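Local coordinates for protein uroporphyrinogen-III C-methyltransferase (Pseudomonas denitrificans, PDB 1S4D) that catalyses two successive S-adenosylmethionine-dependent methylations, at C-2 and C-7, that convert uroporphyrinogen III into precorrin-2 for cobalamin and siroheme biosynthesis, at residues F104-G109 with F154-D159; R97-D102 with G110-T115. All coordinates share one frame; numbering follows the deposited sequence.

Contact 1 of 2, residues F104-G109 with F154-D159. With SAH (S-adenosyl-L-homocysteine), chain Q.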
ATOM      1  N   PHE B 104       5.870  -6.574  -1.768  1.00 21.19           N
ATOM      2  CA  PHE B 104       4.927  -7.512  -2.378  1.00 21.14           C
ATOM      3  C   PHE B 104       4.054  -6.910  -3.490  1.00 21.28           C
ATOM      4  O   PHE B 104       3.198  -7.603  -4.062  1.00 21.19           O
ATOM      5  CB  PHE B 104       4.054  -8.191  -1.317  1.00 21.16           C
ATOM      6  CG  PHE B 104       4.767  -9.273  -0.506  1.00 21.60           C
ATOM      7  CD1 PHE B 104       4.162  -9.801   0.630  1.00 20.76           C
ATOM      8  CD2 PHE B 104       6.027  -9.769  -0.883  1.00 22.70           C
ATOM      9  CE1 PHE B 104       4.778 -10.794   1.377  1.00 22.12           C
ATOM     10  CE2 PHE B 104       6.667 -10.778  -0.130  1.00 20.92           C
ATOM     11  CZ  PHE B 104       6.041 -11.289   0.986  1.00 21.37           C
ATOM     12  N   VAL B 105       4.269  -5.636  -3.810  1.00 20.98           N
ATOM     13  CA  VAL B 105       3.518  -5.020  -4.904  1.00 21.10           C
ATOM     14  C   VAL B 105       4.400  -4.929  -6.160  1.00 21.36           C
ATOM     15  O   VAL B 105       5.252  -4.066  -6.250  1.00 21.36           O
ATOM     16  CB  VAL B 105       2.906  -3.658  -4.466  1.00 21.25           C
ATOM     17  CG1 VAL B 105       2.029  -3.025  -5.572  1.00 20.81           C
ATOM     18  CG2 VAL B 105       2.105  -3.839  -3.177  1.00 20.07           C
ATOM     19  N   PHE B 106       4.215  -5.854  -7.103  1.00 21.71           N
ATOM     20  CA  PHE B 106       5.041  -5.933  -8.304  1.00 22.44           C
ATOM     21  C   PHE B 106       6.519  -5.681  -8.008  1.00 23.36           C
ATOM     22  O   PHE B 106       7.210  -5.087  -8.802  1.00 24.08           O
ATOM     23  CB  PHE B 106       4.538  -4.979  -9.424  1.00 22.64           C
ATOM     24  CG  PHE B 106       3.066  -5.104  -9.707  1.00 22.43           C
ATOM     25  CD1 PHE B 106       2.185  -4.086  -9.343  1.00 21.00           C
ATOM     26  CD2 PHE B 106       2.549  -6.278 -10.265  1.00 21.35           C
ATOM     27  CE1 PHE B 106       0.787  -4.232  -9.556  1.00 22.07           C
ATOM     28  CE2 PHE B 106       1.169  -6.427 -10.491  1.00 21.10           C
ATOM     29  CZ  PHE B 106       0.282  -5.401 -10.136  1.00 20.77           C
ATOM     30  N   GLY B 107       7.030  -6.130  -6.877  1.00 24.84           N
ATOM     31  CA  GLY B 107       8.470  -6.013  -6.664  1.00 26.17           C
ATOM     32  C   GLY B 107       9.299  -7.280  -6.439  1.00 26.72           C
ATOM     33  O   GLY B 107      10.340  -7.203  -5.786  1.00 26.57           O
ATOM     34  N   ARG B 108       8.854  -8.415  -6.991  1.00 26.55           N
ATOM     35  CA  ARG B 108       9.469  -9.743  -6.803  1.00 27.03           C
ATOM     36  C   ARG B 108       9.909 -10.167  -5.385  1.00 26.92           C
ATOM     37  O   ARG B 108      10.819 -10.978  -5.239  1.00 27.28           O
ATOM     38  CB  ARG B 108      10.554 -10.059  -7.848  1.00 27.23           C
ATOM     39  CG  ARG B 108      10.746  -9.017  -8.928  1.00 29.80           C
ATOM     40  CD  ARG B 108      11.042  -9.474 -10.375  1.00 33.12           C
ATOM     41  NE  ARG B 108      11.030 -10.910 -10.659  1.00 36.93           N
ATOM     42  CZ  ARG B 108      11.751 -11.475 -11.640  1.00 38.71           C
ATOM     43  NH1 ARG B 108      11.705 -12.795 -11.850  1.00 36.64           N
ATOM     44  NH2 ARG B 108      12.538 -10.709 -12.406  1.00 37.77           N
ATOM     45  N   GLY B 109       9.227  -9.670  -4.359  1.00 26.76           N
ATOM     46  CA  GLY B 109       9.474 -10.065  -2.983  1.00 27.21           C
ATOM     47  C   GLY B 109       9.094 -11.504  -2.634  1.00 27.76           C
ATOM     48  O   GLY B 109       9.805 -12.193  -1.877  1.00 27.68           O
ATOM     49  N   PHE B 154      -5.070  -2.450  -9.368  1.00 21.25           N
ATOM     50  CA  PHE B 154      -3.661  -2.131  -9.600  1.00 21.41           C
ATOM     51  C   PHE B 154      -3.164  -3.072 -10.689  1.00 21.63           C
ATOM     52  O   PHE B 154      -3.580  -4.226 -10.708  1.00 21.37           O
ATOM     53  CB  PHE B 154      -2.859  -2.354  -8.328  1.00 21.55           C
ATOM     54  CG  PHE B 154      -3.034  -1.291  -7.284  1.00 23.01           C
ATOM     55  CD1 PHE B 154      -2.030  -1.032  -6.385  1.00 26.89           C
ATOM     56  CD2 PHE B 154      -4.207  -0.565  -7.171  1.00 26.58           C
ATOM     57  CE1 PHE B 154      -2.209  -0.049  -5.398  1.00 29.46           C
ATOM     58  CE2 PHE B 154      -4.386   0.415  -6.193  1.00 26.01           C
ATOM     59  CZ  PHE B 154      -3.416   0.680  -5.328  1.00 27.26           C
ATOM     60  N   LEU B 155      -2.316  -2.603 -11.612  1.00 21.81           N
ATOM     61  CA  LEU B 155      -1.737  -3.528 -12.611  1.00 22.41           C
ATOM     62  C   LEU B 155      -0.278  -3.253 -13.034  1.00 23.29           C
ATOM     63  O   LEU B 155       0.244  -2.180 -12.737  1.00 22.92           O
ATOM     64  CB  LEU B 155      -2.690  -3.797 -13.794  1.00 21.17           C
ATOM     65  CG  LEU B 155      -2.874  -3.072 -15.150  1.00 20.85           C
ATOM     66  CD1 LEU B 155      -4.260  -2.460 -15.179  1.00 20.12           C
ATOM     67  CD2 LEU B 155      -1.808  -2.054 -15.616  1.00 16.96           C
ATOM     68  N   THR B 156       0.369  -4.234 -13.683  1.00 24.66           N
ATOM     69  CA  THR B 156       1.613  -3.987 -14.439  1.00 26.29           C
ATOM     70  C   THR B 156       1.298  -3.886 -15.887  1.00 26.76           C
ATOM     71  O   THR B 156       0.614  -4.762 -16.423  1.00 26.58           O
ATOM     72  CB  THR B 156       2.589  -5.136 -14.422  1.00 26.11           C
ATOM     73  OG1 THR B 156       2.124  -6.167 -13.557  1.00 27.95           O
ATOM     74  CG2 THR B 156       3.877  -4.689 -13.887  1.00 26.00           C
ATOM     75  N   GLY B 157       1.867  -2.871 -16.522  1.00 27.10           N
ATOM     76  CA  GLY B 157       1.809  -2.741 -17.956  1.00 28.70           C
ATOM     77  C   GLY B 157       3.027  -3.414 -18.536  1.00 30.00           C
ATOM     78  O   GLY B 157       3.217  -3.407 -19.736  1.00 29.95           O
ATOM     79  N   HIS B 158       3.837  -4.015 -17.676  1.00 31.88           N
ATOM     80  CA  HIS B 158       5.146  -4.507 -18.073  1.00 34.29           C
ATOM     81  C   HIS B 158       5.183  -5.321 -19.360  1.00 35.76           C
ATOM     82  O   HIS B 158       6.015  -5.063 -20.224  1.00 36.84           O
ATOM     83  CB  HIS B 158       5.819  -5.300 -16.956  1.00 34.34           C
ATOM     84  CG  HIS B 158       7.256  -5.588 -17.236  1.00 36.21           C
ATOM     85  ND1 HIS B 158       8.143  -4.606 -17.624  1.00 37.84           N
ATOM     86  CD2 HIS B 158       7.954  -6.750 -17.240  1.00 39.03           C
ATOM     87  CE1 HIS B 158       9.332  -5.145 -17.831  1.00 38.75           C
ATOM     88  NE2 HIS B 158       9.245  -6.445 -17.603  1.00 40.03           N
ATOM     89  N   ASP B 159       4.309  -6.321 -19.463  1.00 37.25           N
ATOM     90  CA  ASP B 159       4.297  -7.233 -20.595  1.00 38.44           C
ATOM     91  C   ASP B 159       3.067  -6.982 -21.453  1.00 38.58           C
ATOM     92  O   ASP B 159       2.394  -7.927 -21.852  1.00 38.24           O
ATOM     93  CB  ASP B 159       4.256  -8.684 -20.094  1.00 39.44           C
ATOM     94  CG  ASP B 159       5.636  -9.251 -19.768  1.00 41.53           C
ATOM     95  OD1 ASP B 159       5.786  -9.763 -18.644  1.00 43.29           O
ATOM     96  OD2 ASP B 159       6.609  -9.256 -20.568  1.00 44.55           O
TER
HETATM   97  N   SAH Q1511       7.150  -2.515  -5.102  1.00 49.49           N
HETATM   98  CA  SAH Q1511       7.082  -1.204  -5.723  1.00 49.98           C
HETATM   99  CB  SAH Q1511       6.946  -1.349  -7.228  1.00 49.79           C
HETATM  100  CG  SAH Q1511       8.263  -1.566  -7.948  1.00 50.97           C
HETATM  101  SD  SAH Q1511       8.137  -2.096  -9.677  1.00 50.56           S
HETATM  102  C   SAH Q1511       5.965  -0.355  -5.104  1.00 49.87           C
HETATM  103  O   SAH Q1511       5.230  -0.790  -4.220  1.00 50.06           O
HETATM  104  OXT SAH Q1511       5.747   0.808  -5.435  1.00 49.14           O
HETATM  105  C5' SAH Q1511       8.608  -0.427 -10.242  1.00 51.61           C
HETATM  106  C4' SAH Q1511       7.478   0.533 -10.636  1.00 50.94           C
HETATM  107  O4' SAH Q1511       6.910   1.166  -9.507  1.00 50.90           O
HETATM  108  C3' SAH Q1511       7.872   1.720 -11.509  1.00 50.26           C
HETATM  109  O3' SAH Q1511       8.102   1.427 -12.860  1.00 49.28           O
HETATM  110  C2' SAH Q1511       6.735   2.704 -11.293  1.00 50.56           C
HETATM  111  O2' SAH Q1511       5.564   2.401 -12.024  1.00 49.13           O
HETATM  112  C1' SAH Q1511       6.443   2.466  -9.821  1.00 50.89           C
HETATM  113  N9  SAH Q1511       7.099   3.440  -8.919  1.00 49.44           N
HETATM  114  C8  SAH Q1511       8.004   3.109  -7.964  1.00 47.71           C
HETATM  115  N7  SAH Q1511       8.383   4.217  -7.323  1.00 48.09           N
HETATM  116  C5  SAH Q1511       7.748   5.270  -7.846  1.00 49.34           C
HETATM  117  C6  SAH Q1511       7.779   6.633  -7.542  1.00 48.89           C
HETATM  118  N6  SAH Q1511       8.539   7.094  -6.565  1.00 45.75           N
HETATM  119  N1  SAH Q1511       6.995   7.505  -8.270  1.00 49.07           N
HETATM  120  C2  SAH Q1511       6.185   7.013  -9.272  1.00 49.90           C
HETATM  121  N3  SAH Q1511       6.157   5.661  -9.568  1.00 49.66           N
HETATM  122  C4  SAH Q1511       6.924   4.796  -8.863  1.00 49.78           C

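Contact 2 of 2, residues R97-D102 with G110-T115. With SAH (S-adenosyl-L-homocysteine), chain Q.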
ATOM      1  N   ARG B  97      17.351  -6.497   2.598  1.00 22.06           N
ATOM      2  CA  ARG B  97      17.091  -6.314   1.154  1.00 22.47           C
ATOM      3  C   ARG B  97      16.110  -5.171   1.118  1.00 22.12           C
ATOM      4  O   ARG B  97      14.986  -5.337   1.584  1.00 21.64           O
ATOM      5  CB  ARG B  97      16.536  -7.585   0.491  1.00 22.23           C
ATOM      6  CG  ARG B  97      15.853  -7.396  -0.874  1.00 24.85           C
ATOM      7  CD  ARG B  97      16.727  -7.657  -2.126  1.00 27.41           C
ATOM      8  NE  ARG B  97      17.018  -6.389  -2.785  1.00 32.40           N
ATOM      9  CZ  ARG B  97      16.641  -6.023  -4.011  1.00 35.64           C
ATOM     10  NH1 ARG B  97      15.973  -6.837  -4.827  1.00 38.01           N
ATOM     11  NH2 ARG B  97      16.969  -4.816  -4.436  1.00 38.44           N
ATOM     12  N   LEU B  98      16.568  -4.004   0.642  1.00 22.20           N
ATOM     13  CA  LEU B  98      15.781  -2.770   0.673  1.00 22.62           C
ATOM     14  C   LEU B  98      15.062  -2.614  -0.651  1.00 23.52           C
ATOM     15  O   LEU B  98      15.687  -2.358  -1.670  1.00 24.88           O
ATOM     16  CB  LEU B  98      16.690  -1.557   0.842  1.00 22.21           C
ATOM     17  CG  LEU B  98      16.450  -0.362   1.792  1.00 20.77           C
ATOM     18  CD1 LEU B  98      17.041   0.945   1.259  1.00 14.46           C
ATOM     19  CD2 LEU B  98      15.015  -0.155   2.161  1.00 19.54           C
ATOM     20  N   LYS B  99      13.754  -2.755  -0.678  1.00 23.35           N
ATOM     21  CA  LYS B  99      13.112  -2.658  -1.967  1.00 23.26           C
ATOM     22  C   LYS B  99      12.305  -1.384  -2.055  1.00 23.41           C
ATOM     23  O   LYS B  99      11.776  -0.892  -1.029  1.00 23.79           O
ATOM     24  CB  LYS B  99      12.262  -3.897  -2.186  1.00 23.58           C
ATOM     25  CG  LYS B  99      13.028  -5.174  -1.783  1.00 25.04           C
ATOM     26  CD  LYS B  99      12.117  -6.355  -1.696  1.00 26.83           C
ATOM     27  CE  LYS B  99      11.378  -6.542  -3.005  1.00 26.40           C
ATOM     28  NZ  LYS B  99      12.344  -6.931  -4.044  1.00 24.79           N
ATOM     29  N   GLY B 100      12.235  -0.827  -3.267  1.00 22.79           N
ATOM     30  CA  GLY B 100      11.368   0.305  -3.540  1.00 21.78           C
ATOM     31  C   GLY B 100       9.918  -0.005  -3.194  1.00 21.58           C
ATOM     32  O   GLY B 100       9.423  -1.076  -3.494  1.00 20.90           O
ATOM     33  N   GLY B 101       9.250   0.934  -2.530  1.00 21.66           N
ATOM     34  CA  GLY B 101       7.841   0.802  -2.231  1.00 21.78           C
ATOM     35  C   GLY B 101       7.505  -0.265  -1.207  1.00 22.06           C
ATOM     36  O   GLY B 101       7.976  -0.213  -0.065  1.00 22.44           O
ATOM     37  N   ASP B 102       6.674  -1.217  -1.624  1.00 21.85           N
ATOM     38  CA  ASP B 102       6.353  -2.408  -0.843  1.00 21.71           C
ATOM     39  C   ASP B 102       6.950  -3.652  -1.517  1.00 21.47           C
ATOM     40  O   ASP B 102       6.833  -3.829  -2.724  1.00 20.78           O
ATOM     41  CB  ASP B 102       4.842  -2.590  -0.744  1.00 21.85           C
ATOM     42  CG  ASP B 102       4.469  -3.743   0.132  1.00 23.76           C
ATOM     43  OD1 ASP B 102       4.076  -4.814  -0.395  1.00 25.49           O
ATOM     44  OD2 ASP B 102       4.565  -3.678   1.371  1.00 25.74           O
ATOM     45  N   GLY B 110       7.958 -11.952  -3.162  1.00 27.51           N
ATOM     46  CA  GLY B 110       7.584 -13.355  -3.090  1.00 27.56           C
ATOM     47  C   GLY B 110       8.656 -14.297  -3.611  1.00 27.77           C
ATOM     48  O   GLY B 110       9.021 -15.245  -2.913  1.00 28.52           O
ATOM     49  N   GLU B 111       9.175 -14.032  -4.810  1.00 27.64           N
ATOM     50  CA  GLU B 111      10.250 -14.845  -5.382  1.00 28.39           C
ATOM     51  C   GLU B 111      11.445 -14.893  -4.441  1.00 28.61           C
ATOM     52  O   GLU B 111      11.964 -15.979  -4.146  1.00 28.53           O
ATOM     53  CB  GLU B 111      10.706 -14.315  -6.739  1.00 27.88           C
ATOM     54  CG  GLU B 111       9.681 -14.524  -7.826  1.00 31.19           C
ATOM     55  CD  GLU B 111      10.089 -13.912  -9.154  1.00 36.13           C
ATOM     56  OE1 GLU B 111       9.534 -12.842  -9.518  1.00 34.94           O
ATOM     57  OE2 GLU B 111      10.966 -14.516  -9.833  1.00 39.45           O
ATOM     58  N   GLU B 112      11.877 -13.715  -3.973  1.00 28.44           N
ATOM     59  CA  GLU B 112      13.030 -13.650  -3.082  1.00 28.02           C
ATOM     60  C   GLU B 112      12.795 -14.518  -1.843  1.00 28.19           C
ATOM     61  O   GLU B 112      13.604 -15.414  -1.573  1.00 28.92           O
ATOM     62  CB  GLU B 112      13.363 -12.215  -2.714  1.00 27.80           C
ATOM     63  CG  GLU B 112      13.840 -11.435  -3.916  1.00 28.64           C
ATOM     64  CD  GLU B 112      14.242 -10.006  -3.631  1.00 28.15           C
ATOM     65  OE1 GLU B 112      13.520  -9.273  -2.903  1.00 28.73           O
ATOM     66  OE2 GLU B 112      15.278  -9.621  -4.190  1.00 26.10           O
ATOM     67  N   ALA B 113      11.682 -14.288  -1.135  1.00 27.12           N
ATOM     68  CA  ALA B 113      11.355 -15.043   0.062  1.00 26.52           C
ATOM     69  C   ALA B 113      11.342 -16.536  -0.246  1.00 26.12           C
ATOM     70  O   ALA B 113      11.862 -17.344   0.519  1.00 25.14           O
ATOM     71  CB  ALA B 113       9.999 -14.589   0.636  1.00 26.84           C
ATOM     72  N   LEU B 114      10.768 -16.890  -1.392  1.00 26.15           N
ATOM     73  CA  LEU B 114      10.680 -18.289  -1.803  1.00 26.00           C
ATOM     74  C   LEU B 114      12.070 -18.887  -1.935  1.00 25.97           C
ATOM     75  O   LEU B 114      12.318 -20.006  -1.484  1.00 26.79           O
ATOM     76  CB  LEU B 114       9.933 -18.399  -3.118  1.00 25.82           C
ATOM     77  CG  LEU B 114       8.677 -19.254  -3.278  1.00 26.35           C
ATOM     78  CD1 LEU B 114       7.801 -19.367  -2.024  1.00 23.10           C
ATOM     79  CD2 LEU B 114       7.876 -18.722  -4.491  1.00 26.35           C
ATOM     80  N   THR B 115      12.985 -18.128  -2.527  1.00 25.66           N
ATOM     81  CA  THR B 115      14.370 -18.548  -2.616  1.00 25.67           C
ATOM     82  C   THR B 115      14.974 -18.676  -1.222  1.00 25.60           C
ATOM     83  O   THR B 115      15.634 -19.677  -0.921  1.00 25.83           O
ATOM     84  CB  THR B 115      15.176 -17.569  -3.487  1.00 25.83           C
ATOM     85  OG1 THR B 115      14.603 -17.526  -4.800  1.00 26.80           O
ATOM     86  CG2 THR B 115      16.576 -18.096  -3.737  1.00 24.35           C
TER
HETATM   87  N   SAH Q1511       7.150  -2.515  -5.102  1.00 49.49           N
HETATM   88  CA  SAH Q1511       7.082  -1.204  -5.723  1.00 49.98           C
HETATM   89  CB  SAH Q1511       6.946  -1.349  -7.228  1.00 49.79           C
HETATM   90  CG  SAH Q1511       8.263  -1.566  -7.948  1.00 50.97           C
HETATM   91  SD  SAH Q1511       8.137  -2.096  -9.677  1.00 50.56           S
HETATM   92  C   SAH Q1511       5.965  -0.355  -5.104  1.00 49.87           C
HETATM   93  O   SAH Q1511       5.230  -0.790  -4.220  1.00 50.06           O
HETATM   94  OXT SAH Q1511       5.747   0.808  -5.435  1.00 49.14           O
HETATM   95  C5' SAH Q1511       8.608  -0.427 -10.242  1.00 51.61           C
HETATM   96  C4' SAH Q1511       7.478   0.533 -10.636  1.00 50.94           C
HETATM   97  O4' SAH Q1511       6.910   1.166  -9.507  1.00 50.90           O
HETATM   98  C3' SAH Q1511       7.872   1.720 -11.509  1.00 50.26           C
HETATM   99  O3' SAH Q1511       8.102   1.427 -12.860  1.00 49.28           O
HETATM  100  C2' SAH Q1511       6.735   2.704 -11.293  1.00 50.56           C
HETATM  101  O2' SAH Q1511       5.564   2.401 -12.024  1.00 49.13           O
HETATM  102  C1' SAH Q1511       6.443   2.466  -9.821  1.00 50.89           C
HETATM  103  N9  SAH Q1511       7.099   3.440  -8.919  1.00 49.44           N
HETATM  104  C8  SAH Q1511       8.004   3.109  -7.964  1.00 47.71           C
HETATM  105  N7  SAH Q1511       8.383   4.217  -7.323  1.00 48.09           N
HETATM  106  C5  SAH Q1511       7.748   5.270  -7.846  1.00 49.34           C
HETATM  107  C6  SAH Q1511       7.779   6.633  -7.542  1.00 48.89           C
HETATM  108  N6  SAH Q1511       8.539   7.094  -6.565  1.00 45.75           N
HETATM  109  N1  SAH Q1511       6.995   7.505  -8.270  1.00 49.07           N
HETATM  110  C2  SAH Q1511       6.185   7.013  -9.272  1.00 49.90           C
HETATM  111  N3  SAH Q1511       6.157   5.661  -9.568  1.00 49.66           N
HETATM  112  C4  SAH Q1511       6.924   4.796  -8.863  1.00 49.78           C

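Contact 1 of 2, residues F104-G109 with F154-D159
The CA atoms of Phe106 and Thr156, 7.3 Å apart, are the nearest across the two segments, a spacing that side chains must bridge. Residues 104-108 form the loop leading into helix 109-118, with Arg108 at the N-cap and Gly109 already in the helix, while 154-156 end a strand of the mixed sheet. Phe106 does most of the bridging. Its first side-chain bond points toward the strand, and with CG anti to the carbonyl carbon (chi1 -50°) the ring reaches the strand backbone. Thr156 N lies over one ring face, 3.7 Å above the plane and displaced toward the rim, and the OG1 branch of Thr156 lies alongside the CD2-CE2 side of the ring. Phe154 O sits instead near the ring plane at its edge, 4.1 Å from Phe106 CZ. Apolar contact is added where Phe106 CE1 comes within 4.3 Å of Phe154 CB. Tyr183 and Met184 also pack on this ring, and Phe154 meets its counterpart, Phe154 of the second subunit, edge to face. Replacing Phe106 by an alanine is likely to leave a gap between loop and strand, with the Thr156 amide stripped of its aromatic cover. On the ligand side, Val105 O accepts a hydrogen bond from SAH N at 2.7 Å, and Phe106 O lies 3.3 Å from SAH SD. Van der Waals packing thus holds loop to strand, while carbonyl oxygens face the amino end and sulfur of the cofactor product.

Contact 2 of 2, residues R97-D102 with G110-T115
Arg97 and Lys99 both reach Glu112, forming a salt-bridge network inside a beta-alpha-beta crossover: strand 94-99 of the parallel sheet leads through a glycine-rich loop to helix 109-118, which crosses strand 16-21 before strand 123-126. The ionic bonds use separate carboxylate oxygens. Arg97 NH1 donates to Glu112 OE2 at 2.9 Å and 172°, with the oxygen met on its syn side and lying in the guanidinium plane. The carboxylate and guanidinium planes are nonetheless 74° apart, so this is a single NH1 bond at the guanidinium edge rather than a coplanar paired one. Lys99 NZ donates to Glu112 OE1, also at 2.9 Å, but from above the carboxylate, 50° out of its plane. Glu112 reaches both because its chain is extended beyond CG. Outside partners complete the network: Asp47 binds Arg97 NH2, Gly107 O takes a bond from Lys99 NZ, and Gln78 donates to Glu112 OE2. These buried charges are therefore matched, probably favouring an ionised carboxylate. The CD methylenes of Arg97 and Lys99 lie beside Glu112 OE2 and OE1, respectively. In the ligand-binding loop, Gly101 has a positive phi, and a side chain there would run into SAH C. The SAH amino group donates to Asp102 O at 2.7 Å and, weakly, to Gly100 O. At the carboxylate of the same amino-acid moiety, Asp102 N makes a nearly straight hydrogen bond of 3.0 Å to SAH O.

How the contacts relate
From the N terminus the four segments come in the order 97-102, 104-109, 110-115 and 154-159, so the two contacts cross. Contact 2 closes a short loop: seven residues separate its segments, and six of them, 104-109, are the first segment of contact 1. Contact 1 closes a longer one, with 44 intervening residues that include helix 131-137 and strand 123-126. Contact 2 stays within the parallel-sheet half, joining strand to helix, whereas contact 1 carries the loop between them across to the mixed sheet. Their centres lie 12 Å apart. Both border the SAH pocket, and both approach the second subunit.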